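Local atomic coordinates of lymphotactin (PDB entry 2NYZ), a protein that probably acts as a chemokine that attracts lymphocytes and, in the thymus, gathers dendritic cells in the medulla and contributes to self-tolerance. Residues D[25-30]-D[35-40]; D[19-24]-D[61-66]; D[47-50]-D[54-57]. All blocks are in the same frame, centred on the assembly; numbering follows the deposited sequence.

Contact 1: residues D[25-30]-D[35-40]; sequences KTYTIT and RAVIFI
The Phe39 ring meets the neighbouring strand near its rim: the carbonyl oxygen of Thr26 lies at its edge, and Tyr27 CB approaches Phe39 CD1 obliquely at 3.9 Å. Over one of its faces, offset toward the rim, sits Val37 CG1. That methyl also reaches Tyr27, 4.1 Å from Tyr27 CD1 and oblique to the phenol ring, so a single branch serves both aromatic groups. On the face bearing Thr26, Thr28, Ile38 and Ile40, threonine hydroxyls lie against isoleucine side chains. Thr26 holds OG1 between its backbone N and carbonyl carbon (chi1 53°), which turns the hydroxyl toward Ile40, 3.3 Å from Ile40 CD1; the side chains of Ile38 and Thr30 cross at roughly a right angle, with Ile38 CD1 3.5 Å from Thr30 CG2. A classic beta bulge sets Lys25 and Thr26 together opposite the single residue Ile40: Lys25 N donates to Ile40 O (2.9 Å) and Ile40 N to Thr26 O (3.2 Å). Beyond the strands, Ala36 N bonds almost straight to Thr30 O. Strand 37-41, central in the three-stranded sheet, also pairs with 46-49; helix 54-64 packs Val60 on Tyr27 and Val56 and Val59 on Phe39, and Tyr27 OH is hydrogen-bonded to Asp64 OD1.

Contact 2: residues D[19-24]-D[61-66]; sequences LPVSRI and RSMDRK
Met63 lays its thioether end across the branch of Ile24, with SD 3.6 Å and CE 3.7 Å from Ile24 CG2, and the two side chains cross at about a right angle. This is the chemokine fold at the place where the loop leading into the first strand of the sheet passes the last turns of the C-terminal helix. Met63 runs out extended from the helix through chi2 and then bends at chi3 (83°), which turns CE back alongside Ile24 so that sulfur and methyl both rest on CB and CG2. Were Met63 replaced by an alanine, a gap would probably open where the sulfur and methyl now lie over Ile24 CB and CG2, leaving Val59 as its helix contact. Val21, in a short 3-10 turn, makes a lighter approach: its CG2, anti to the backbone N, lies 3.8 Å from Ser62 OG and 4.2 Å from Met63 CG. No hydrogen bond joins the two segments; the contact is largely van der Waals and modest in area. Ile24 also packs on Phe39, so the start of strand 24-28 is held against both strand 37-41 and helix 54-64. Arg23 NH2 forms a salt bridge with an acidic side chain on the chain of another protein, while Arg23 NH1 donates to Ser22 O at 3.0 Å, the acceptor lying in the guanidinium plane.

Contact 3: residues D[47-50]-D[54-57]; sequences VCAD and TWVR
Ala49 points its methyl toward helix 54-64 and meets two side chains there, Val56 CG2 at 3.5 Å and Trp55 CH2 at 3.8 Å. In the chemokine fold this is the junction where the third strand of the sheet gives way, after a short loop, to the C-terminal helix that folds back over it. The two helix residues are turned very differently. Val56 directs its CB at the strand, with CG1 anti to the backbone N (chi1 175°) and CG2 beside that N, anti to the carbonyl carbon; both methyls lie next to the carbonyl oxygen of Asp50. Trp55 leaves the helix to one side, and its first torsion (chi1 70°) sets CG between the backbone N and the carbonyl carbon, from where the far end of the indole reaches back to the strand. One face of that indole is taken by Val56 CG2, 3.3 Å above the plane and over the six-membered ring. A single methyl therefore touches both the flat ring and the alanine, while the alanine itself comes to the indole obliquely. Phe39 packs against Ala49, extending the same apolar layer into the sheet, and Leu19 adds to it at Trp55. Behind the strand, Cys48 is anchored to Cys11 by a disulfide. At the exit from the strand, Asp50 OD2 accepts a hydrogen bond from the backbone N of Gln52.

How the contacts relate
The three contacts together outline the chemokine fold, a three-stranded antiparallel sheet with a C-terminal helix laid over it. Contact 1 builds the first hairpin, contact 3 joins the third strand to the start of helix 54-64, and contact 2 brings the chain leading into strand 24-28, and that strand's first residue, to the end of the same helix. Along the sequence contacts 1 and 3 follow in series, both nested within the loop closed by contact 2. Centres lie about 8 Å apart for contacts 1 and 3 and about 11 Å for either with contact 2. Phe39 lies where all three meet, and the helix is held to the sheet at both its ends.

Contact 1: residues D[25-30]-D[35-40]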
loop_
_atom_site.group_PDB
_atom_site.type_symbol
_atom_site.label_atom_id
_atom_site.label_comp_id
_atom_site.label_asym_id
_atom_site.label_seq_id
_atom_site.Cartn_x
_atom_site.Cartn_y
_atom_site.Cartn_z
ATOM N N LYS D 25 0.114 -36.360 -20.568
ATOM C CA LYS D 25 0.695 -37.413 -21.383
ATOM C C LYS D 25 0.965 -38.595 -20.470
ATOM O O LYS D 25 0.570 -39.718 -20.760
ATOM C CB LYS D 25 1.994 -36.919 -22.031
ATOM C CG LYS D 25 2.750 -37.959 -22.862
ATOM C CD LYS D 25 3.659 -37.303 -23.912
ATOM C CE LYS D 25 4.694 -36.373 -23.293
ATOM N NZ LYS D 25 5.360 -35.526 -24.327
ATOM N N THR D 26 1.620 -38.329 -19.349
ATOM C CA THR D 26 1.942 -39.374 -18.392
ATOM C C THR D 26 1.900 -38.788 -16.998
ATOM O O THR D 26 1.437 -37.668 -16.807
ATOM C CB THR D 26 3.354 -39.947 -18.642
ATOM O OG1 THR D 26 4.311 -38.878 -18.677
ATOM C CG2 THR D 26 3.400 -40.705 -19.956
ATOM N N TYR D 27 2.383 -39.546 -16.025
ATOM C CA TYR D 27 2.410 -39.072 -14.656
ATOM C C TYR D 27 3.187 -40.038 -13.770
ATOM O O TYR D 27 3.463 -41.173 -14.161
ATOM C CB TYR D 27 0.977 -38.863 -14.130
ATOM C CG TYR D 27 0.269 -40.104 -13.620
ATOM C CD1 TYR D 27 0.400 -40.507 -12.288
ATOM C CD2 TYR D 27 -0.537 -40.869 -14.463
ATOM C CE1 TYR D 27 -0.253 -41.639 -11.806
ATOM C CE2 TYR D 27 -1.196 -42.006 -13.992
ATOM C CZ TYR D 27 -1.049 -42.386 -12.661
ATOM O OH TYR D 27 -1.695 -43.510 -12.184
ATOM N N THR D 28 3.551 -39.562 -12.584
ATOM C CA THR D 28 4.296 -40.344 -11.612
ATOM C C THR D 28 3.839 -39.872 -10.243
ATOM O O THR D 28 3.056 -38.927 -10.144
ATOM C CB THR D 28 5.812 -40.101 -11.739
ATOM O OG1 THR D 28 6.109 -38.738 -11.418
ATOM C CG2 THR D 28 6.275 -40.369 -13.157
ATOM N N ILE D 29 4.327 -40.514 -9.189
ATOM C CA ILE D 29 3.937 -40.118 -7.844
ATOM C C ILE D 29 5.111 -40.095 -6.886
ATOM O O ILE D 29 5.164 -40.882 -5.945
ATOM C CB ILE D 29 2.862 -41.062 -7.277
ATOM C CG1 ILE D 29 1.706 -41.179 -8.282
ATOM C CG2 ILE D 29 2.373 -40.542 -5.917
ATOM C CD1 ILE D 29 0.613 -42.166 -7.891
ATOM N N THR D 30 6.057 -39.194 -7.118
ATOM C CA THR D 30 7.211 -39.106 -6.235
ATOM C C THR D 30 6.695 -38.869 -4.821
ATOM O O THR D 30 5.680 -38.196 -4.631
ATOM C CB THR D 30 8.151 -37.947 -6.639
ATOM O OG1 THR D 30 7.488 -36.696 -6.421
ATOM C CG2 THR D 30 8.546 -38.067 -8.114
ATOM N N ARG D 35 4.677 -35.281 -0.827
ATOM C CA ARG D 35 4.322 -36.243 -1.861
ATOM C C ARG D 35 3.410 -35.552 -2.859
ATOM O O ARG D 35 2.604 -34.695 -2.484
ATOM C CB ARG D 35 3.601 -37.450 -1.255
ATOM C CG ARG D 35 3.474 -38.616 -2.216
ATOM C CD ARG D 35 2.611 -39.730 -1.656
ATOM N NE ARG D 35 1.197 -39.367 -1.640
ATOM C CZ ARG D 35 0.228 -40.117 -2.156
ATOM N NH1 ARG D 35 0.520 -41.280 -2.730
ATOM N NH2 ARG D 35 -1.032 -39.700 -2.105
ATOM N N ALA D 36 3.536 -35.919 -4.130
ATOM C CA ALA D 36 2.710 -35.303 -5.149
ATOM C C ALA D 36 2.675 -36.062 -6.447
ATOM O O ALA D 36 3.517 -36.912 -6.720
ATOM C CB ALA D 36 3.180 -33.887 -5.410
ATOM N N VAL D 37 1.668 -35.732 -7.240
ATOM C CA VAL D 37 1.470 -36.316 -8.546
ATOM C C VAL D 37 2.095 -35.342 -9.528
ATOM O O VAL D 37 1.721 -34.169 -9.566
ATOM C CB VAL D 37 -0.021 -36.434 -8.883
ATOM C CG1 VAL D 37 -0.188 -36.920 -10.315
ATOM C CG2 VAL D 37 -0.701 -37.374 -7.905
ATOM N N ILE D 38 3.053 -35.813 -10.313
ATOM C CA ILE D 38 3.683 -34.937 -11.281
ATOM C C ILE D 38 3.161 -35.242 -12.673
ATOM O O ILE D 38 3.547 -36.240 -13.286
ATOM C CB ILE D 38 5.217 -35.101 -11.298
ATOM C CG1 ILE D 38 5.783 -34.964 -9.882
ATOM C CG2 ILE D 38 5.834 -34.027 -12.183
ATOM C CD1 ILE D 38 7.273 -35.282 -9.785
ATOM N N PHE D 39 2.271 -34.393 -13.172
ATOM C CA PHE D 39 1.737 -34.595 -14.511
ATOM C C PHE D 39 2.752 -34.081 -15.534
ATOM O O PHE D 39 3.480 -33.123 -15.276
ATOM C CB PHE D 39 0.417 -33.840 -14.680
ATOM C CG PHE D 39 -0.700 -34.373 -13.840
ATOM C CD1 PHE D 39 -1.198 -35.654 -14.053
ATOM C CD2 PHE D 39 -1.272 -33.591 -12.849
ATOM C CE1 PHE D 39 -2.252 -36.145 -13.291
ATOM C CE2 PHE D 39 -2.325 -34.070 -12.083
ATOM C CZ PHE D 39 -2.818 -35.349 -12.302
ATOM N N ILE D 40 2.814 -34.728 -16.688
ATOM C CA ILE D 40 3.716 -34.298 -17.742
ATOM C C ILE D 40 2.843 -33.960 -18.940
ATOM O O ILE D 40 2.371 -34.860 -19.625
ATOM C CB ILE D 40 4.685 -35.414 -18.132
ATOM C CG1 ILE D 40 5.531 -35.809 -16.913
ATOM C CG2 ILE D 40 5.565 -34.951 -19.277
ATOM C CD1 ILE D 40 6.527 -36.936 -17.176
#

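Contact 2: residues D[19-24]-D[61-66]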
loop_
_atom_site.group_PDB
_atom_site.type_symbol
_atom_site.label_atom_id
_atom_site.label_comp_id
_atom_site.label_asym_id
_atom_site.label_seq_id
_atom_site.Cartn_x
_atom_site.Cartn_y
_atom_site.Cartn_z
ATOM N N LEU D 19 -5.702 -29.305 -14.327
ATOM C CA LEU D 19 -5.116 -29.543 -15.636
ATOM C C LEU D 19 -6.005 -30.524 -16.405
ATOM O O LEU D 19 -6.343 -31.593 -15.898
ATOM C CB LEU D 19 -3.716 -30.120 -15.454
ATOM C CG LEU D 19 -2.685 -30.004 -16.574
ATOM C CD1 LEU D 19 -2.587 -28.569 -17.104
ATOM C CD2 LEU D 19 -1.358 -30.461 -16.009
ATOM N N PRO D 20 -6.412 -30.169 -17.634
ATOM C CA PRO D 20 -7.270 -31.065 -18.419
ATOM C C PRO D 20 -6.581 -32.383 -18.752
ATOM O O PRO D 20 -5.429 -32.401 -19.191
ATOM C CB PRO D 20 -7.562 -30.258 -19.683
ATOM C CG PRO D 20 -7.380 -28.841 -19.246
ATOM C CD PRO D 20 -6.163 -28.919 -18.367
ATOM N N VAL D 21 -7.288 -33.485 -18.538
ATOM C CA VAL D 21 -6.733 -34.797 -18.847
ATOM C C VAL D 21 -6.327 -34.754 -20.320
ATOM O O VAL D 21 -5.378 -35.422 -20.746
ATOM C CB VAL D 21 -7.788 -35.917 -18.601
ATOM C CG1 VAL D 21 -9.064 -35.607 -19.371
ATOM C CG2 VAL D 21 -7.228 -37.270 -19.003
ATOM N N SER D 22 -7.043 -33.929 -21.077
ATOM C CA SER D 22 -6.794 -33.753 -22.499
ATOM C C SER D 22 -5.503 -32.981 -22.767
ATOM O O SER D 22 -5.298 -32.464 -23.863
ATOM C CB SER D 22 -7.958 -33.006 -23.132
ATOM O OG SER D 22 -8.097 -31.722 -22.550
ATOM N N ARG D 23 -4.634 -32.894 -21.767
ATOM C CA ARG D 23 -3.376 -32.175 -21.920
ATOM C C ARG D 23 -2.245 -32.970 -21.306
ATOM O O ARG D 23 -1.074 -32.680 -21.548
ATOM C CB ARG D 23 -3.451 -30.801 -21.245
ATOM C CG ARG D 23 -4.215 -29.745 -22.028
ATOM C CD ARG D 23 -3.503 -29.416 -23.323
ATOM N NE ARG D 23 -4.176 -28.352 -24.060
ATOM C CZ ARG D 23 -5.299 -28.511 -24.752
ATOM N NH1 ARG D 23 -5.885 -29.699 -24.815
ATOM N NH2 ARG D 23 -5.842 -27.478 -25.380
ATOM N N ILE D 24 -2.595 -33.971 -20.504
ATOM C CA ILE D 24 -1.590 -34.794 -19.853
ATOM C C ILE D 24 -1.108 -35.893 -20.793
ATOM O O ILE D 24 -1.825 -36.304 -21.704
ATOM C CB ILE D 24 -2.140 -35.467 -18.596
ATOM C CG1 ILE D 24 -3.113 -34.537 -17.866
ATOM C CG2 ILE D 24 -0.993 -35.854 -17.696
ATOM C CD1 ILE D 24 -2.496 -33.326 -17.285
ATOM N N ARG D 61 -7.043 -41.663 -12.538
ATOM C CA ARG D 61 -7.892 -42.806 -12.852
ATOM C C ARG D 61 -8.188 -42.841 -14.350
ATOM O O ARG D 61 -8.013 -43.868 -15.007
ATOM C CB ARG D 61 -9.201 -42.706 -12.065
ATOM C CG ARG D 61 -10.092 -43.927 -12.187
ATOM C CD ARG D 61 -11.399 -43.754 -11.426
ATOM N NE ARG D 61 -11.186 -43.432 -10.018
ATOM C CZ ARG D 61 -11.317 -42.215 -9.502
ATOM N NH1 ARG D 61 -11.661 -41.198 -10.281
ATOM N NH2 ARG D 61 -11.111 -42.017 -8.204
ATOM N N SER D 62 -8.629 -41.706 -14.880
ATOM C CA SER D 62 -8.955 -41.576 -16.296
ATOM C C SER D 62 -7.782 -41.976 -17.179
ATOM O O SER D 62 -7.967 -42.473 -18.289
ATOM C CB SER D 62 -9.361 -40.133 -16.612
ATOM O OG SER D 62 -9.697 -39.975 -17.980
ATOM N N MET D 63 -6.570 -41.749 -16.686
ATOM C CA MET D 63 -5.382 -42.097 -17.444
ATOM C C MET D 63 -5.081 -43.578 -17.318
ATOM O O MET D 63 -4.710 -44.221 -18.299
ATOM C CB MET D 63 -4.185 -41.278 -16.973
ATOM C CG MET D 63 -4.290 -39.814 -17.327
ATOM S SD MET D 63 -2.756 -38.958 -17.038
ATOM C CE MET D 63 -1.873 -39.346 -18.550
ATOM N N ASP D 64 -5.235 -44.123 -16.116
ATOM C CA ASP D 64 -4.989 -45.545 -15.912
ATOM C C ASP D 64 -5.999 -46.333 -16.739
ATOM O O ASP D 64 -5.679 -47.368 -17.329
ATOM C CB ASP D 64 -5.146 -45.924 -14.437
ATOM C CG ASP D 64 -4.090 -45.299 -13.558
ATOM O OD1 ASP D 64 -2.955 -45.105 -14.044
ATOM O OD2 ASP D 64 -4.389 -45.021 -12.379
ATOM N N ARG D 65 -7.224 -45.818 -16.780
ATOM C CA ARG D 65 -8.313 -46.454 -17.507
ATOM C C ARG D 65 -8.247 -46.181 -19.008
ATOM O O ARG D 65 -9.024 -46.737 -19.779
ATOM C CB ARG D 65 -9.650 -45.977 -16.925
ATOM C CG ARG D 65 -10.876 -46.690 -17.462
ATOM C CD ARG D 65 -11.998 -46.732 -16.426
ATOM N NE ARG D 65 -12.246 -45.436 -15.795
ATOM C CZ ARG D 65 -12.532 -44.316 -16.454
ATOM N NH1 ARG D 65 -12.605 -44.320 -17.778
ATOM N NH2 ARG D 65 -12.752 -43.191 -15.787
ATOM N N LYS D 66 -7.312 -45.332 -19.421
ATOM C CA LYS D 66 -7.151 -45.003 -20.833
ATOM C C LYS D 66 -5.842 -45.605 -21.341
ATOM O O LYS D 66 -5.614 -45.705 -22.547
ATOM C CB LYS D 66 -7.133 -43.485 -21.027
ATOM C CG LYS D 66 -7.381 -43.039 -22.459
ATOM C CD LYS D 66 -8.827 -43.279 -22.869
ATOM C CE LYS D 66 -9.780 -42.414 -22.059
ATOM N NZ LYS D 66 -11.198 -42.657 -22.433
#

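Contact 3: residues D[47-50]-D[54-57]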
loop_
_atom_site.group_PDB
_atom_site.type_symbol
_atom_site.label_atom_id
_atom_site.label_comp_id
_atom_site.label_asym_id
_atom_site.label_seq_id
_atom_site.Cartn_x
_atom_site.Cartn_y
_atom_site.Cartn_z
ATOM N N VAL D 47 3.865 -30.468 -14.181
ATOM C CA VAL D 47 3.176 -29.790 -13.104
ATOM C C VAL D 47 2.891 -30.763 -11.968
ATOM O O VAL D 47 2.494 -31.905 -12.185
ATOM C CB VAL D 47 1.846 -29.138 -13.578
ATOM C CG1 VAL D 47 1.905 -28.862 -15.081
ATOM C CG2 VAL D 47 0.659 -30.016 -13.215
ATOM N N CYS D 48 3.121 -30.292 -10.754
ATOM C CA CYS D 48 2.893 -31.070 -9.559
ATOM C C CYS D 48 1.464 -30.795 -9.131
ATOM O O CYS D 48 0.962 -29.683 -9.299
ATOM C CB CYS D 48 3.832 -30.619 -8.447
ATOM S SG CYS D 48 5.607 -30.557 -8.861
ATOM N N ALA D 49 0.815 -31.806 -8.567
ATOM C CA ALA D 49 -0.559 -31.664 -8.115
ATOM C C ALA D 49 -0.767 -32.444 -6.830
ATOM O O ALA D 49 0.002 -33.351 -6.504
ATOM C CB ALA D 49 -1.507 -32.163 -9.187
ATOM N N ASP D 50 -1.810 -32.078 -6.100
ATOM C CA ASP D 50 -2.160 -32.748 -4.856
ATOM C C ASP D 50 -2.725 -34.135 -5.196
ATOM O O ASP D 50 -3.690 -34.249 -5.955
ATOM C CB ASP D 50 -3.214 -31.919 -4.114
ATOM C CG ASP D 50 -3.625 -32.538 -2.800
ATOM O OD1 ASP D 50 -4.625 -32.076 -2.210
ATOM O OD2 ASP D 50 -2.944 -33.486 -2.355
ATOM N N THR D 54 -9.480 -34.105 -5.628
ATOM C CA THR D 54 -10.432 -34.891 -6.393
ATOM C C THR D 54 -10.134 -34.861 -7.880
ATOM O O THR D 54 -10.036 -35.914 -8.507
ATOM C CB THR D 54 -11.878 -34.415 -6.167
ATOM O OG1 THR D 54 -12.256 -34.648 -4.804
ATOM C CG2 THR D 54 -12.826 -35.170 -7.076
ATOM N N TRP D 55 -9.976 -33.668 -8.449
ATOM C CA TRP D 55 -9.700 -33.570 -9.883
ATOM C C TRP D 55 -8.448 -34.343 -10.298
ATOM O O TRP D 55 -8.398 -34.899 -11.391
ATOM C CB TRP D 55 -9.591 -32.100 -10.340
ATOM C CG TRP D 55 -8.369 -31.357 -9.864
ATOM C CD1 TRP D 55 -8.243 -30.619 -8.716
ATOM C CD2 TRP D 55 -7.094 -31.303 -10.513
ATOM N NE1 TRP D 55 -6.969 -30.112 -8.615
ATOM C CE2 TRP D 55 -6.244 -30.516 -9.706
ATOM C CE3 TRP D 55 -6.587 -31.841 -11.704
ATOM C CZ2 TRP D 55 -4.912 -30.262 -10.049
ATOM C CZ3 TRP D 55 -5.261 -31.588 -12.044
ATOM C CH2 TRP D 55 -4.442 -30.804 -11.219
ATOM N N VAL D 56 -7.442 -34.382 -9.427
ATOM C CA VAL D 56 -6.213 -35.105 -9.732
ATOM C C VAL D 56 -6.536 -36.588 -9.775
ATOM O O VAL D 56 -6.230 -37.279 -10.752
ATOM C CB VAL D 56 -5.124 -34.859 -8.661
ATOM C CG1 VAL D 56 -3.899 -35.721 -8.946
ATOM C CG2 VAL D 56 -4.738 -33.397 -8.647
ATOM N N ARG D 57 -7.164 -37.064 -8.704
ATOM C CA ARG D 57 -7.559 -38.460 -8.591
ATOM C C ARG D 57 -8.341 -38.877 -9.836
ATOM O O ARG D 57 -8.098 -39.940 -10.413
ATOM C CB ARG D 57 -8.423 -38.645 -7.349
ATOM C CG ARG D 57 -8.785 -40.084 -7.059
ATOM C CD ARG D 57 -9.738 -40.177 -5.885
ATOM N NE ARG D 57 -9.315 -39.306 -4.797
ATOM C CZ ARG D 57 -9.391 -39.635 -3.515
ATOM N NH1 ARG D 57 -9.872 -40.819 -3.160
ATOM N NH2 ARG D 57 -8.987 -38.779 -2.587
#